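Local coordinates for putative large adhesion protein (Lap) involved in biofilm formation (Marinobacter hydrocarbonoclasticus ATCC 49840, PDB 6M8M), which binds glucose beside a calcium ion in its PA14 domain and, as a putative large adhesin, is likely to act in bacterial adhesion and biofilm formation, at residues A62-N67 against I115-G120; I141-Q146 against F165-D170; Q187-L192 against Y199-S204. All blocks are in the same frame, centred on the assembly; numbering follows the deposited sequence.

Contact 1 of 3, residues A62-N67 against I115-G120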
ATOM      1  N   ALA A  62      11.571   1.972   8.377  1.00  6.04           N
ATOM      2  CA  ALA A  62      12.130   2.528   9.605  1.00  6.55           C
ATOM      3  C   ALA A  62      11.301   3.701  10.090  1.00  6.92           C
ATOM      4  O   ALA A  62      11.105   3.870  11.301  1.00  7.03           O
ATOM      5  CB  ALA A  62      13.581   2.957   9.387  1.00  7.74           C
ATOM      6  N   PHE A  63      10.831   4.544   9.175  1.00  5.71           N
ATOM      7  CA  PHE A  63       9.987   5.655   9.592  1.00  6.17           C
ATOM      8  C   PHE A  63       8.669   5.141  10.167  1.00  5.94           C
ATOM      9  O   PHE A  63       8.209   5.596  11.231  1.00  7.24           O
ATOM     10  CB  PHE A  63       9.721   6.610   8.432  1.00  6.59           C
ATOM     11  CG  PHE A  63       9.091   7.895   8.868  1.00  6.20           C
ATOM     12  CD1 PHE A  63       9.858   8.899   9.435  1.00  6.88           C
ATOM     13  CD2 PHE A  63       7.729   8.097   8.741  1.00  6.95           C
ATOM     14  CE1 PHE A  63       9.281  10.076   9.864  1.00  7.78           C
ATOM     15  CE2 PHE A  63       7.149   9.291   9.149  1.00  8.34           C
ATOM     16  CZ  PHE A  63       7.924  10.268   9.721  1.00  8.16           C
ATOM     17  N   ILE A  64       8.046   4.177   9.485  1.00  5.53           N
ATOM     18  CA  ILE A  64       6.800   3.605   9.990  1.00  6.39           C
ATOM     19  C   ILE A  64       6.997   3.064  11.400  1.00  7.76           C
ATOM     20  O   ILE A  64       6.179   3.305  12.295  1.00  8.11           O
ATOM     21  CB  ILE A  64       6.305   2.494   9.050  1.00  6.05           C
ATOM     22  CG1 ILE A  64       5.831   3.055   7.711  1.00  6.41           C
ATOM     23  CG2 ILE A  64       5.222   1.671   9.729  1.00  8.26           C
ATOM     24  CD1 ILE A  64       5.626   1.989   6.659  1.00  6.81           C
ATOM     25  N   ALA A  65       8.075   2.315  11.618  1.00  7.16           N
ATOM     26  CA  ALA A  65       8.232   1.600  12.878  1.00  8.75           C
ATOM     27  C   ALA A  65       8.446   2.530  14.059  1.00 10.92           C
ATOM     28  O   ALA A  65       8.185   2.127  15.199  1.00 14.45           O
ATOM     29  CB  ALA A  65       9.400   0.615  12.784  1.00  9.38           C
ATOM     30  N   ALA A  66       8.906   3.747  13.822  1.00  9.28           N
ATOM     31  CA  ALA A  66       9.211   4.695  14.882  1.00 11.94           C
ATOM     32  C   ALA A  66       8.128   5.748  15.056  1.00 10.95           C
ATOM     33  O   ALA A  66       8.287   6.649  15.886  1.00 13.91           O
ATOM     34  CB  ALA A  66      10.556   5.374  14.589  1.00 14.38           C
ATOM     35  N   ASN A  67       7.030   5.667  14.305  1.00 10.87           N
ATOM     36  CA  ASN A  67       6.023   6.715  14.326  1.00 11.94           C
ATOM     37  C   ASN A  67       4.637   6.101  14.382  1.00 11.64           C
ATOM     38  O   ASN A  67       4.415   4.970  13.960  1.00 18.19           O
ATOM     39  CB  ASN A  67       6.126   7.608  13.086  1.00 12.71           C
ATOM     40  CG  ASN A  67       7.311   8.522  13.147  1.00 13.17           C
ATOM     41  OD1 ASN A  67       7.235   9.594  13.752  1.00 15.65           O
ATOM     42  ND2 ASN A  67       8.427   8.114  12.552  1.00 11.17           N
ATOM     43  N   ILE A 115       3.611   8.157   3.076  1.00  4.27           N
ATOM     44  CA  ILE A 115       3.737   6.708   3.177  1.00  4.79           C
ATOM     45  C   ILE A 115       2.365   6.136   3.491  1.00  4.74           C
ATOM     46  O   ILE A 115       1.635   6.684   4.332  1.00  5.22           O
ATOM     47  CB  ILE A 115       4.727   6.330   4.298  1.00  5.01           C
ATOM     48  CG1 ILE A 115       6.142   6.811   3.963  1.00  5.74           C
ATOM     49  CG2 ILE A 115       4.731   4.839   4.560  1.00  6.08           C
ATOM     50  CD1 ILE A 115       7.065   6.890   5.154  1.00  7.13           C
ATOM     51  N   VAL A 116       2.029   5.012   2.849  1.00  4.35           N
ATOM     52  CA  VAL A 116       0.818   4.261   3.167  1.00  5.14           C
ATOM     53  C   VAL A 116       1.221   2.843   3.528  1.00  5.32           C
ATOM     54  O   VAL A 116       2.052   2.229   2.844  1.00  6.18           O
ATOM     55  CB  VAL A 116      -0.158   4.246   1.975  1.00  5.32           C
ATOM     56  CG1 VAL A 116      -1.367   3.368   2.274  1.00  8.13           C
ATOM     57  CG2 VAL A 116      -0.572   5.650   1.614  1.00  8.04           C
ATOM     58  N   LYS A 117       0.626   2.313   4.591  1.00  5.31           N
ATOM     59  CA  LYS A 117       0.767   0.916   4.964  1.00  5.33           C
ATOM     60  C   LYS A 117      -0.606   0.281   5.002  1.00  5.02           C
ATOM     61  O   LYS A 117      -1.558   0.878   5.511  1.00  6.50           O
ATOM     62  CB  LYS A 117       1.444   0.810   6.314  1.00  5.88           C
ATOM     63  CG  LYS A 117       1.587  -0.597   6.828  1.00  6.82           C
ATOM     64  CD  LYS A 117       2.445  -0.591   8.083  1.00  9.20           C
ATOM     65  CE  LYS A 117       2.483  -1.937   8.760  1.00 11.54           C
ATOM     66  NZ  LYS A 117       3.346  -1.851   9.976  1.00 15.01           N
ATOM     67  N   LEU A 118      -0.705  -0.909   4.451  1.00  4.74           N
ATOM     68  CA  LEU A 118      -1.939  -1.681   4.440  1.00  5.56           C
ATOM     69  C   LEU A 118      -1.649  -3.054   5.006  1.00  5.05           C
ATOM     70  O   LEU A 118      -0.693  -3.704   4.584  1.00  6.28           O
ATOM     71  CB  LEU A 118      -2.468  -1.813   3.007  1.00  5.64           C
ATOM     72  CG  LEU A 118      -2.978  -0.509   2.389  1.00  8.99           C
ATOM     73  CD1 LEU A 118      -2.906  -0.553   0.876  1.00 11.99           C
ATOM     74  CD2 LEU A 118      -4.412  -0.246   2.825  1.00  9.32           C
ATOM     75  N   THR A 119      -2.480  -3.511   5.935  1.00  5.18           N
ATOM     76  CA  THR A 119      -2.275  -4.811   6.553  1.00  5.96           C
ATOM     77  C   THR A 119      -3.594  -5.564   6.685  1.00  5.66           C
ATOM     78  O   THR A 119      -4.670  -4.979   6.808  1.00  6.36           O
ATOM     79  CB  THR A 119      -1.618  -4.726   7.931  1.00  7.07           C
ATOM     80  OG1 THR A 119      -2.372  -3.842   8.754  1.00  8.67           O
ATOM     81  CG2 THR A 119      -0.200  -4.231   7.835  1.00  9.83           C
ATOM     82  N   GLY A 120      -3.482  -6.882   6.667  1.00  5.80           N
ATOM     83  CA  GLY A 120      -4.634  -7.720   6.882  1.00  7.47           C
ATOM     84  C   GLY A 120      -4.244  -9.166   6.725  1.00  7.35           C
ATOM     85  O   GLY A 120      -3.064  -9.512   6.726  1.00  7.84           O
TER
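With CG1 of Ile64 beside the backbone N (chi1 -69°) and the chain extended to CD1, the side chain reaches from the helix to Ile115 of the strand. Ile115 has nearly the same torsions, and its CG2 meets Ile64 CD1 at 3.7 Å. The other branch of Ile64 is used as well: CG2 lies 3.9 Å from Lys117 CD, against the extended methylene chain of the lysine. Phe63 lies beside Ile64, and its CD2 touches Ile115 CD1 at 3.8 Å, the methyl meeting the ring obliquely. A branched side chain thus offers separate methyls to separate neighbours, which suits isoleucine on both sides, while lysine gives an apolar stem to the contact, its NZ ending still beside the same branch of Ile64. Above the Phe63 ring sits the amide of Asn67, its ND2 3.3 Å from the ring plane and over the centre. The same ND2 donates an almost straight bond of 2.9 Å to Phe63 O, a carbonyl that also accepts from Ala66 N, so Asn67 is tied back to Phe63 by its side chain. Tyr45 meets the Phe63 ring edge-to-face, and Tyr43 and Val178 border Ile64 from the adjoining strands. The axes of the segments 62-66 and 115-120 cross at -72°, an arrangement of a short helix packed across the face of an antiparallel sheet in this beta-rich PA14 domain.

Contact 2 of 3, residues I141-Q146 against F165-D170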
ATOM      1  N   ILE A 141       5.243  -5.654  -1.047  1.00  4.47           N
ATOM      2  CA  ILE A 141       4.196  -6.531  -0.533  1.00  4.62           C
ATOM      3  C   ILE A 141       4.857  -7.770   0.052  1.00  4.45           C
ATOM      4  O   ILE A 141       5.668  -8.421  -0.613  1.00  5.05           O
ATOM      5  CB  ILE A 141       3.202  -6.955  -1.635  1.00  5.12           C
ATOM      6  CG1 ILE A 141       2.658  -5.726  -2.366  1.00  5.90           C
ATOM      7  CG2 ILE A 141       2.103  -7.826  -1.027  1.00  5.55           C
ATOM      8  CD1 ILE A 141       1.573  -6.020  -3.373  1.00  6.93           C
ATOM      9  N   GLU A 142       4.504  -8.097   1.280  1.00  5.45           N
ATOM     10  CA  GLU A 142       4.954  -9.312   1.946  1.00  5.90           C
ATOM     11  C   GLU A 142       3.750 -10.157   2.329  1.00  5.97           C
ATOM     12  O   GLU A 142       2.731  -9.630   2.788  1.00  7.22           O
ATOM     13  CB  GLU A 142       5.757  -8.965   3.203  1.00  8.37           C
ATOM     14  CG  GLU A 142       7.095  -8.324   2.908  1.00 11.22           C
ATOM     15  CD  GLU A 142       7.798  -7.785   4.143  1.00 23.58           C
ATOM     16  OE1 GLU A 142       7.180  -7.780   5.230  1.00 27.89           O
ATOM     17  OE2 GLU A 142       8.970  -7.364   4.019  1.00 27.16           O
ATOM     18  N   VAL A 143       3.849 -11.464   2.122  1.00  5.64           N
ATOM     19  CA  VAL A 143       2.828 -12.421   2.541  1.00  6.68           C
ATOM     20  C   VAL A 143       3.517 -13.398   3.469  1.00  9.08           C
ATOM     21  O   VAL A 143       4.539 -13.995   3.103  1.00  9.24           O
ATOM     22  CB  VAL A 143       2.183 -13.134   1.349  1.00  8.76           C
ATOM     23  CG1 VAL A 143       1.308 -14.293   1.831  1.00  9.01           C
ATOM     24  CG2 VAL A 143       1.352 -12.145   0.539  1.00  8.09           C
ATOM     25  N   ASN A 144       3.004 -13.511   4.692  1.00 11.41           N
ATOM     26  CA  ASN A 144       3.615 -14.352   5.718  1.00 14.12           C
ATOM     27  C   ASN A 144       5.094 -14.021   5.866  1.00 14.52           C
ATOM     28  O   ASN A 144       5.946 -14.904   6.023  1.00 17.84           O
ATOM     29  CB  ASN A 144       3.376 -15.826   5.429  1.00 18.96           C
ATOM     30  CG  ASN A 144       1.951 -16.246   5.755  1.00 19.87           C
ATOM     31  OD1 ASN A 144       1.382 -15.822   6.762  1.00 25.52           O
ATOM     32  ND2 ASN A 144       1.359 -17.054   4.887  1.00 19.36           N
ATOM     33  N   GLY A 145       5.402 -12.727   5.808  1.00 14.13           N
ATOM     34  CA  GLY A 145       6.735 -12.226   6.044  1.00 16.29           C
ATOM     35  C   GLY A 145       7.692 -12.315   4.876  1.00 17.49           C
ATOM     36  O   GLY A 145       8.834 -11.856   5.004  1.00 22.02           O
ATOM     37  N   GLN A 146       7.278 -12.881   3.752  1.00 10.65           N
ATOM     38  CA  GLN A 146       8.145 -13.029   2.594  1.00  9.91           C
ATOM     39  C   GLN A 146       7.762 -12.033   1.509  1.00  7.03           C
ATOM     40  O   GLN A 146       6.586 -11.844   1.222  1.00  6.98           O
ATOM     41  CB  GLN A 146       8.033 -14.444   2.048  1.00 10.85           C
ATOM     42  CG  GLN A 146       8.604 -15.488   2.995  1.00 18.50           C
ATOM     43  CD  GLN A 146      10.121 -15.408   3.077  1.00 24.15           C
ATOM     44  OE1 GLN A 146      10.811 -15.441   2.053  1.00 34.25           O
ATOM     45  NE2 GLN A 146      10.645 -15.281   4.288  1.00 30.94           N
ATOM     46  N   PHE A 165       3.364 -16.988  -5.381  1.00  6.92           N
ATOM     47  CA  PHE A 165       3.577 -17.448  -4.019  1.00  6.57           C
ATOM     48  C   PHE A 165       2.506 -18.475  -3.695  1.00  5.56           C
ATOM     49  O   PHE A 165       1.362 -18.349  -4.134  1.00  6.25           O
ATOM     50  CB  PHE A 165       3.590 -16.292  -3.001  1.00  7.89           C
ATOM     51  CG  PHE A 165       2.323 -15.497  -2.940  1.00  7.12           C
ATOM     52  CD1 PHE A 165       2.104 -14.445  -3.817  1.00  6.55           C
ATOM     53  CD2 PHE A 165       1.367 -15.753  -1.973  1.00  7.65           C
ATOM     54  CE1 PHE A 165       0.951 -13.703  -3.752  1.00  7.16           C
ATOM     55  CE2 PHE A 165       0.205 -14.994  -1.910  1.00  7.73           C
ATOM     56  CZ  PHE A 165       0.005 -13.971  -2.795  1.00  7.81           C
ATOM     57  N   THR A 166       2.883 -19.479  -2.925  1.00  6.55           N
ATOM     58  CA  THR A 166       1.950 -20.510  -2.475  1.00  6.80           C
ATOM     59  C   THR A 166       1.763 -20.349  -0.981  1.00  6.43           C
ATOM     60  O   THR A 166       2.735 -20.237  -0.232  1.00  8.08           O
ATOM     61  CB  THR A 166       2.483 -21.895  -2.842  1.00  6.99           C
ATOM     62  OG1 THR A 166       2.567 -21.973  -4.275  1.00  8.05           O
ATOM     63  CG2 THR A 166       1.585 -22.990  -2.326  1.00  7.97           C
ATOM     64  N   LEU A 167       0.518 -20.299  -0.549  1.00  6.76           N
ATOM     65  CA  LEU A 167       0.259 -20.121   0.875  1.00  7.26           C
ATOM     66  C   LEU A 167       0.865 -21.283   1.648  1.00  7.49           C
ATOM     67  O   LEU A 167       0.811 -22.431   1.214  1.00  8.74           O
ATOM     68  CB  LEU A 167      -1.236 -20.012   1.124  1.00  8.37           C
ATOM     69  CG  LEU A 167      -1.942 -18.880   0.376  1.00  8.87           C
ATOM     70  CD1 LEU A 167      -3.445 -18.912   0.650  1.00 11.18           C
ATOM     71  CD2 LEU A 167      -1.378 -17.526   0.740  1.00 11.61           C
ATOM     72  N   THR A 168       1.474 -20.964   2.785  1.00  9.77           N
ATOM     73  CA  THR A 168       2.249 -21.927   3.562  1.00 12.72           C
ATOM     74  C   THR A 168       1.829 -21.864   5.023  1.00 15.16           C
ATOM     75  O   THR A 168       1.637 -20.777   5.576  1.00 19.38           O
ATOM     76  CB  THR A 168       3.755 -21.622   3.413  1.00 16.41           C
ATOM     77  OG1 THR A 168       4.127 -21.708   2.027  1.00 23.08           O
ATOM     78  CG2 THR A 168       4.596 -22.606   4.201  1.00 25.30           C
ATOM     79  N   GLY A 169       1.689 -23.042   5.642  1.00 15.27           N
ATOM     80  CA  GLY A 169       1.119 -23.134   6.973  1.00 21.04           C
ATOM     81  C   GLY A 169      -0.392 -23.000   6.945  1.00 16.76           C
ATOM     82  O   GLY A 169      -1.022 -22.855   5.897  1.00 13.59           O
ATOM     83  N   ASP A 170      -0.989 -23.035   8.139  1.00 19.92           N
ATOM     84  CA  ASP A 170      -2.442 -23.003   8.252  1.00 25.31           C
ATOM     85  C   ASP A 170      -3.008 -21.594   8.346  1.00 28.47           C
ATOM     86  O   ASP A 170      -4.232 -21.432   8.325  1.00 30.75           O
ATOM     87  CB  ASP A 170      -2.907 -23.818   9.462  1.00 28.19           C
TER
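Val143 and Asn144 stand where strand 139-143 runs into a type I' turn from Val143 to Gln146, and they face the chain leaving strand 158-166 through Phe165, Leu167 and Thr168. The turn is closed by two backbone bonds, Val143 N to Gln146 O and Gln146 N to Val143 O. Asn144 takes the first inner place with positive phi (52°), which asparagine tolerates better than most residues, and glycine fills the second. No hydrogen bond joins the two segments, whose nearest CA atoms, those of Asn144 and Thr168, are 8.0 Å apart, so side chains bridge the gap. The Val143 side chain runs across that of Phe165 and sets CG2 over one face of the ring, 4.3 Å from the centroid and 26° off the normal, a CH-pi contact. Phe165 CG lies between the backbone N and the carbonyl carbon (chi1 60°), which turns the ring toward the valine. Val143 CG1 also touches the ring, at CE2, and reaches toward Leu167 CD2 (4.3 Å), a carbon that lies in the ring plane at the edge of Phe165. Asn144 ND2 comes within 3.8 Å of Thr168 O, but the amide bonds outside the segments, ND2 to His173 ND1 and OD1 to Ser174 N. Attraction across the contact is therefore apolar and dispersive, whereas the polar end of Asn144 ties the turn to the start of strand 174-181.

Contact 3 of 3, residues Q187-L192 against Y199-S204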
ATOM      1  N   GLN A 187       0.388   7.188  -7.360  1.00  4.82           N
ATOM      2  CA  GLN A 187      -0.596   6.202  -7.781  1.00  4.68           C
ATOM      3  C   GLN A 187      -0.268   4.876  -7.125  1.00  4.85           C
ATOM      4  O   GLN A 187       0.911   4.542  -6.978  1.00  4.59           O
ATOM      5  CB  GLN A 187      -0.588   6.038  -9.306  1.00  7.02           C
ATOM      6  CG  GLN A 187      -1.624   5.037  -9.805  1.00  8.12           C
ATOM      7  CD  GLN A 187      -1.757   5.023 -11.309  1.00 10.21           C
ATOM      8  OE1 GLN A 187      -0.906   5.557 -12.024  1.00 13.68           O
ATOM      9  NE2 GLN A 187      -2.822   4.405 -11.802  1.00 10.75           N
ATOM     10  N   LEU A 188      -1.298   4.119  -6.760  1.00  4.98           N
ATOM     11  CA  LEU A 188      -1.111   2.758  -6.267  1.00  4.77           C
ATOM     12  C   LEU A 188      -2.314   1.926  -6.695  1.00  4.70           C
ATOM     13  O   LEU A 188      -3.426   2.138  -6.199  1.00  5.36           O
ATOM     14  CB  LEU A 188      -0.953   2.706  -4.755  1.00  5.12           C
ATOM     15  CG  LEU A 188      -0.810   1.307  -4.155  1.00  5.57           C
ATOM     16  CD1 LEU A 188       0.456   0.617  -4.640  1.00  6.41           C
ATOM     17  CD2 LEU A 188      -0.831   1.386  -2.637  1.00  6.92           C
ATOM     18  N   ARG A 189      -2.093   0.949  -7.568  1.00  4.80           N
ATOM     19  CA  ARG A 189      -3.133   0.013  -7.979  1.00  5.41           C
ATOM     20  C   ARG A 189      -2.579  -1.394  -7.828  1.00  5.17           C
ATOM     21  O   ARG A 189      -1.582  -1.744  -8.471  1.00  5.81           O
ATOM     22  CB  ARG A 189      -3.551   0.260  -9.429  1.00  6.36           C
ATOM     23  CG  ARG A 189      -4.668  -0.662  -9.886  1.00  7.29           C
ATOM     24  CD  ARG A 189      -4.954  -0.516 -11.367  1.00 10.51           C
ATOM     25  NE  ARG A 189      -5.395   0.833 -11.697  1.00 10.98           N
ATOM     26  CZ  ARG A 189      -5.056   1.489 -12.801  1.00 11.43           C
ATOM     27  NH1 ARG A 189      -4.238   0.940 -13.695  1.00 15.28           N
ATOM     28  NH2 ARG A 189      -5.510   2.717 -13.002  1.00 14.39           N
ATOM     29  N   ILE A 190      -3.209  -2.197  -6.982  1.00  5.03           N
ATOM     30  CA  ILE A 190      -2.779  -3.560  -6.718  1.00  4.82           C
ATOM     31  C   ILE A 190      -3.836  -4.515  -7.251  1.00  5.12           C
ATOM     32  O   ILE A 190      -5.025  -4.380  -6.932  1.00  6.10           O
ATOM     33  CB  ILE A 190      -2.533  -3.794  -5.217  1.00  5.06           C
ATOM     34  CG1 ILE A 190      -1.495  -2.799  -4.708  1.00  5.32           C
ATOM     35  CG2 ILE A 190      -2.104  -5.227  -4.961  1.00  5.50           C
ATOM     36  CD1 ILE A 190      -1.162  -2.913  -3.245  1.00  6.61           C
ATOM     37  N   GLU A 191      -3.388  -5.480  -8.049  1.00  4.93           N
ATOM     38  CA  GLU A 191      -4.209  -6.574  -8.529  1.00  5.27           C
ATOM     39  C   GLU A 191      -3.681  -7.890  -7.982  1.00  4.82           C
ATOM     40  O   GLU A 191      -2.484  -8.046  -7.745  1.00  5.26           O
ATOM     41  CB  GLU A 191      -4.177  -6.656 -10.054  1.00  6.59           C
ATOM     42  CG  GLU A 191      -4.743  -5.477 -10.797  1.00  8.48           C
ATOM     43  CD  GLU A 191      -4.244  -5.426 -12.222  1.00 10.82           C
ATOM     44  OE1 GLU A 191      -5.071  -5.607 -13.147  1.00 15.34           O
ATOM     45  OE2 GLU A 191      -3.027  -5.244 -12.415  1.00 11.88           O
ATOM     46  N   LEU A 192      -4.577  -8.852  -7.820  1.00  5.48           N
ATOM     47  CA  LEU A 192      -4.245 -10.196  -7.355  1.00  4.61           C
ATOM     48  C   LEU A 192      -4.921 -11.201  -8.271  1.00  5.32           C
ATOM     49  O   LEU A 192      -6.072 -11.002  -8.674  1.00  6.30           O
ATOM     50  CB  LEU A 192      -4.751 -10.364  -5.925  1.00  6.39           C
ATOM     51  CG  LEU A 192      -4.508 -11.730  -5.286  1.00  7.72           C
ATOM     52  CD1 LEU A 192      -3.045 -12.023  -5.106  1.00  8.49           C
ATOM     53  CD2 LEU A 192      -5.196 -11.800  -3.920  1.00 10.92           C
ATOM     54  N   TYR A 199      -6.501 -11.362 -13.309  1.00  6.81           N
ATOM     55  CA  TYR A 199      -6.292 -10.361 -12.276  1.00  6.14           C
ATOM     56  C   TYR A 199      -7.594  -9.679 -11.872  1.00  8.01           C
ATOM     57  O   TYR A 199      -8.459  -9.397 -12.709  1.00 10.62           O
ATOM     58  CB  TYR A 199      -5.327  -9.291 -12.769  1.00  7.03           C
ATOM     59  CG  TYR A 199      -3.879  -9.714 -12.764  1.00  6.00           C
ATOM     60  CD1 TYR A 199      -3.213  -9.995 -11.575  1.00  6.26           C
ATOM     61  CD2 TYR A 199      -3.165  -9.835 -13.947  1.00  6.61           C
ATOM     62  CE1 TYR A 199      -1.894 -10.369 -11.563  1.00  5.88           C
ATOM     63  CE2 TYR A 199      -1.839 -10.218 -13.950  1.00  6.81           C
ATOM     64  CZ  TYR A 199      -1.203 -10.476 -12.745  1.00  5.63           C
ATOM     65  OH  TYR A 199       0.107 -10.866 -12.731  1.00  6.83           O
ATOM     66  N   GLU A 200      -7.719  -9.399 -10.571  1.00  7.35           N
ATOM     67  CA  GLU A 200      -8.800  -8.637  -9.971  1.00  8.51           C
ATOM     68  C   GLU A 200      -8.178  -7.543  -9.114  1.00  7.79           C
ATOM     69  O   GLU A 200      -7.123  -7.751  -8.513  1.00  7.55           O
ATOM     70  CB  GLU A 200      -9.652  -9.558  -9.058  1.00 10.43           C
ATOM     71  CG  GLU A 200     -10.302 -10.736  -9.789  1.00 14.06           C
ATOM     72  CD  GLU A 200     -10.856 -11.818  -8.860  1.00 20.92           C
ATOM     73  OE1 GLU A 200     -11.382 -12.825  -9.382  1.00 26.03           O
ATOM     74  OE2 GLU A 200     -10.766 -11.692  -7.620  1.00 19.33           O
ATOM     75  N   ILE A 201      -8.842  -6.387  -9.014  1.00  7.84           N
ATOM     76  CA  ILE A 201      -8.367  -5.359  -8.089  1.00  6.37           C
ATOM     77  C   ILE A 201      -8.390  -5.912  -6.671  1.00  6.98           C
ATOM     78  O   ILE A 201      -9.409  -6.432  -6.199  1.00  8.20           O
ATOM     79  CB  ILE A 201      -9.210  -4.078  -8.201  1.00  7.86           C
ATOM     80  CG1 ILE A 201      -9.113  -3.465  -9.591  1.00 11.35           C
ATOM     81  CG2 ILE A 201      -8.770  -3.064  -7.130  1.00  9.43           C
ATOM     82  CD1 ILE A 201      -7.751  -2.904  -9.936  1.00 12.79           C
ATOM     83  N   PHE A 202      -7.271  -5.778  -5.973  1.00  6.28           N
ATOM     84  CA  PHE A 202      -7.130  -6.302  -4.624  1.00  7.17           C
ATOM     85  C   PHE A 202      -7.895  -5.453  -3.630  1.00  6.95           C
ATOM     86  O   PHE A 202      -7.926  -4.227  -3.711  1.00  7.68           O
ATOM     87  CB  PHE A 202      -5.641  -6.300  -4.282  1.00  6.75           C
ATOM     88  CG  PHE A 202      -5.280  -6.876  -2.952  1.00  6.56           C
ATOM     89  CD1 PHE A 202      -5.567  -8.186  -2.643  1.00  7.78           C
ATOM     90  CD2 PHE A 202      -4.567  -6.122  -2.032  1.00  7.78           C
ATOM     91  CE1 PHE A 202      -5.193  -8.722  -1.430  1.00  7.91           C
ATOM     92  CE2 PHE A 202      -4.194  -6.647  -0.831  1.00  9.19           C
ATOM     93  CZ  PHE A 202      -4.488  -7.940  -0.527  1.00  8.45           C
ATOM     94  N   GLY A 203      -8.535  -6.113  -2.682  1.00  8.51           N
ATOM     95  CA  GLY A 203      -9.310  -5.401  -1.691  1.00  9.27           C
ATOM     96  C   GLY A 203     -10.158  -6.307  -0.841  1.00  8.98           C
ATOM     97  O   GLY A 203      -9.752  -7.419  -0.499  1.00  8.51           O
ATOM     98  N   SER A 204     -11.358  -5.820  -0.511  0.54  8.52           N
ATOM     99  CA  SER A 204     -12.249  -6.529   0.402  0.54  8.64           C
ATOM    100  C   SER A 204     -12.574  -7.939  -0.068  0.54 10.50           C
ATOM    101  O   SER A 204     -12.846  -8.816   0.760  0.54 12.41           O
ATOM    102  CB  SER A 204     -13.548  -5.742   0.562  0.54 12.20           C
ATOM    103  OG  SER A 204     -13.320  -4.556   1.289  0.54 10.83           O
TER
HETATM  104  O   HOH W   1      -7.735  -6.183 -12.634  1.00 24.29           O
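A beta hairpin brings the end of strand 186-194 beside the short strand 200-201 at the border of the five-stranded sheet. Leu192 and Glu200 form an antiparallel hydrogen-bonded pair: Leu192 N gives a bond of 2.9 Å to Glu200 O, and Glu200 N returns one of 3.0 Å to Leu192 O. Beyond the non-hydrogen-bonded pair of Glu191 with Ile201, a third bond runs from Phe202 N to Ile190 O at 2.8 Å. Between the pairs Glu191 CA approaches Glu200 O at 3.1 Å, a CA-H...O contact. Ile190 and Phe202 run alongside each other in one direction, with Ile190 CG2 3.8 Å from Phe202 CB. Phe202 CG stands anti to the backbone N (chi1 -177°), and the ring reaches Leu192, whose CD2 is 3.9 Å from CD1 of Phe202. These bulky apolar groups suit the inner layer, where Phe131 adds an edge-to-face ring and Ile177 of the other sheet also touches Phe202. The Glu191 side chain passes across that of Tyr199: Glu191 CB lies obliquely against the ring, 3.8 Å from Tyr199 CD1. On the same side Ile201 CD1 rests on the aliphatic stem of Arg189, whose NE forms a salt bridge with Asp79. A water donates to Glu191 OE1 at 2.8 Å and weakly to Tyr199 O, while OE2 of the glutamate pairs with Arg132 of the neighbouring strand. Backbone bonds thus set the pairing of the hairpin, one flank is lined by Ile190, Leu192 and Phe202, and on the other the charges of Arg189 and Glu191 are matched by partners on adjacent strands, which would offset much of the cost of partly covering them.

In the fold
The contacts follow one another along the chain. Contact 1 sets helix 57-66 on strand 113-122 of the eight-stranded sheet; contact 3 lies in the five-stranded sheet across the chain's centre, about 19 Å away between centres. Contact 2, also about 19 Å from contact 1 between centres, spans both sheets: strand 139-143 belongs to the larger, shared with contact 1, and strand 158-166 to the smaller. Its centre is about 17 Å from that of contact 3, yet they touch, Ile141 CD1 at 4.1 Å from Ile190 CG2 and Phe165 CZ at 4.3 Å from Leu192 CD1. Both thus share apolar packing between the sheets of the domain that holds glucose next to a calcium ion.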